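Local coordinates for uncharacterized protein (Vibrio parahaemolyticus M0605, PDB 3X0T) that is the PirA component of a plasmid-borne bacterial toxin, a jelly-roll protein that probably takes part in pore formation, at residues A[73-76]-A[77-80]. Residues are numbered along the deposited sequence; the frame is centred on the assembly and turned at random.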
ATOM      1  N   VAL A  73      -4.195  10.371   3.161  1.00 11.59           N
ATOM      2  CA  VAL A  73      -4.835  10.867   1.939  1.00 12.31           C
ATOM      3  C   VAL A  73      -3.792  11.513   1.084  1.00 11.80           C
ATOM      4  O   VAL A  73      -3.020  12.384   1.567  1.00 14.82           O
ATOM      5  CB  VAL A  73      -5.985  11.806   2.211  1.00 13.46           C
ATOM      6  CG1 VAL A  73      -6.556  12.368   0.917  1.00 15.82           C
ATOM      7  CG2 VAL A  73      -7.042  11.135   3.040  1.00 15.35           C
ATOM      8  N   VAL A  74      -3.736  11.194  -0.198  1.00 12.90           N
ATOM      9  CA  VAL A  74      -2.782  11.682  -1.160  1.00 11.98           C
ATOM     10  C   VAL A  74      -3.483  12.460  -2.260  1.00 12.64           C
ATOM     11  O   VAL A  74      -4.328  11.914  -2.946  1.00 11.76           O
ATOM     12  CB  VAL A  74      -1.984  10.493  -1.779  1.00 13.67           C
ATOM     13  CG1 VAL A  74      -0.885  11.001  -2.669  1.00 14.43           C
ATOM     14  CG2 VAL A  74      -1.414   9.568  -0.649  1.00 14.15           C
ATOM     15  N   GLN A  75      -3.174  13.745  -2.428  1.00 13.65           N
ATOM     16  CA  GLN A  75      -3.816  14.587  -3.472  1.00 14.09           C
ATOM     17  C   GLN A  75      -3.221  14.333  -4.868  1.00 13.81           C
ATOM     18  O   GLN A  75      -2.168  13.718  -4.980  1.00 13.85           O
ATOM     19  CB  GLN A  75      -3.682  16.057  -3.137  1.00 16.70           C
ATOM     20  CG  GLN A  75      -4.216  16.387  -1.769  1.00 18.02           C
ATOM     21  CD  GLN A  75      -5.728  16.152  -1.740  1.00 17.36           C
ATOM     22  OE1 GLN A  75      -6.506  16.473  -2.690  1.00 20.04           O
ATOM     23  NE2 GLN A  75      -6.199  15.520  -0.675  1.00 20.49           N
ATOM     24  N   ARG A  76      -3.880  14.892  -5.902  1.00 14.03           N
ATOM     25  CA  ARG A  76      -3.382  14.644  -7.289  1.00 15.19           C
ATOM     26  C   ARG A  76      -1.957  15.117  -7.367  1.00 15.74           C
ATOM     27  O   ARG A  76      -1.655  16.152  -6.747  1.00 17.47           O
ATOM     28  CB  ARG A  76      -4.361  15.272  -8.374  1.00 16.60           C
ATOM     29  CG  ARG A  76      -4.332  16.794  -8.428  1.00 17.13           C
ATOM     30  CD  ARG A  76      -5.014  17.337  -9.648  1.00 17.44           C
ATOM     31  NE  ARG A  76      -4.197  17.019 -10.823  1.00 20.40           N
ATOM     32  CZ  ARG A  76      -4.496  17.091 -12.119  1.00 18.72           C
ATOM     33  NH1 ARG A  76      -5.684  17.578 -12.453  1.00 19.73           N
ATOM     34  NH2 ARG A  76      -3.557  16.744 -13.017  1.00 27.15           N
ATOM     35  N   ASP A  77      -1.174  14.397  -8.157  1.00 16.09           N
ATOM     36  CA  ASP A  77       0.209  14.731  -8.464  1.00 18.51           C
ATOM     37  C   ASP A  77       1.154  14.553  -7.243  1.00 19.64           C
ATOM     38  O   ASP A  77       2.369  14.777  -7.429  1.00 26.15           O
ATOM     39  CB  ASP A  77       0.416  16.138  -9.024  1.00 19.34           C
ATOM     40  CG  ASP A  77      -0.608  16.573 -10.049  1.00 22.86           C
ATOM     41  OD1 ASP A  77      -1.048  15.858 -10.954  1.00 33.87           O
ATOM     42  OD2 ASP A  77      -0.995  17.729  -9.949  1.00 30.70           O
ATOM     43  N   GLU A  78       0.677  14.260  -6.046  1.00 16.16           N
ATOM     44  CA  GLU A  78       1.583  14.132  -4.909  1.00 16.75           C
ATOM     45  C   GLU A  78       2.157  12.729  -4.847  1.00 15.07           C
ATOM     46  O   GLU A  78       1.524  11.750  -5.292  1.00 14.33           O
ATOM     47  CB  GLU A  78       0.842  14.320  -3.570  1.00 19.97           C
ATOM     48  CG  GLU A  78       0.302  15.735  -3.289  1.00 27.16           C
ATOM     49  CD  GLU A  78      -0.361  15.842  -1.868  1.00 23.41           C
ATOM     50  OE1 GLU A  78      -0.800  14.836  -1.155  1.00 24.00           O
ATOM     51  OE2 GLU A  78      -0.409  17.054  -1.596  1.00 33.85           O
ATOM     52  N   THR A  79       3.339  12.661  -4.233  1.00 14.87           N
ATOM     53  CA  THR A  79       3.933  11.393  -3.878  1.00 13.08           C
ATOM     54  C   THR A  79       4.071  11.324  -2.375  1.00 12.70           C
ATOM     55  O   THR A  79       4.465  12.289  -1.724  1.00 15.95           O
ATOM     56  CB  THR A  79       5.287  11.181  -4.535  1.00 14.25           C
ATOM     57  OG1 THR A  79       5.114  11.252  -5.960  1.00 17.60           O
ATOM     58  CG2 THR A  79       5.898   9.972  -4.151  1.00 17.47           C
ATOM     59  N   TYR A  80       3.729  10.192  -1.773  1.00 12.05           N
ATOM     60  CA  TYR A  80       3.720  10.017  -0.348  1.00 12.01           C
ATOM     61  C   TYR A  80       4.388   8.710   0.097  1.00 12.31           C
ATOM     62  O   TYR A  80       4.181   7.702  -0.566  1.00 12.05           O
ATOM     63  CB  TYR A  80       2.298   9.981   0.167  1.00 13.31           C
ATOM     64  CG  TYR A  80       2.181   9.679   1.595  1.00 12.71           C
ATOM     65  CD1 TYR A  80       2.526  10.662   2.548  1.00 16.10           C
ATOM     66  CD2 TYR A  80       1.788   8.410   2.061  1.00 13.32           C
ATOM     67  CE1 TYR A  80       2.425  10.397   3.898  1.00 14.62           C
ATOM     68  CE2 TYR A  80       1.655   8.162   3.426  1.00 13.87           C
ATOM     69  CZ  TYR A  80       2.004   9.175   4.335  1.00 16.54           C
ATOM     70  OH  TYR A  80       1.880   8.886   5.690  1.00 19.56           O
TER
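Gln-75 and Glu-78 close a type II beta turn, Glu-78 N bonding back to Gln-75 O at 3.1 Å, and the chain reverses so that 73-76 and 77-80 run 150° apart. In this jelly-roll fold the turn joins two sheets: strand 67-74 borders one and strand 79-82 the other. How a side chain can reinforce such a link is illustrated by Glu-78, whose OE1 accepts Gln-75 N at 2.9 Å in a nearly straight bond (162°), the donor standing well above the carboxylate plane. With chi1 at -68°, CG of Glu-78 lies beside that residue's own backbone N, and the extended chain beyond it carries the carboxylate across to the start of the turn, where CD lies 3.6 Å from Gln-75 CB. The amide of Gln-75 turns from the Glu-78 carboxylate and bonds through NE2 to OE1 of Glu-50. On the inner side, buried Val-74 sets CG1 against Glu-78 CB and CG2 against Tyr-80 CB, and it also touches Ile-43. Tyr-80 stacks on His-72. At the exposed corner Arg-76 and Asp-77 send their side chains the same way and meet in a long, weak salt bridge; Asp-77 OD1 sits at the guanidinium edge, 3.4 Å from both NE and NH2 of Arg-76.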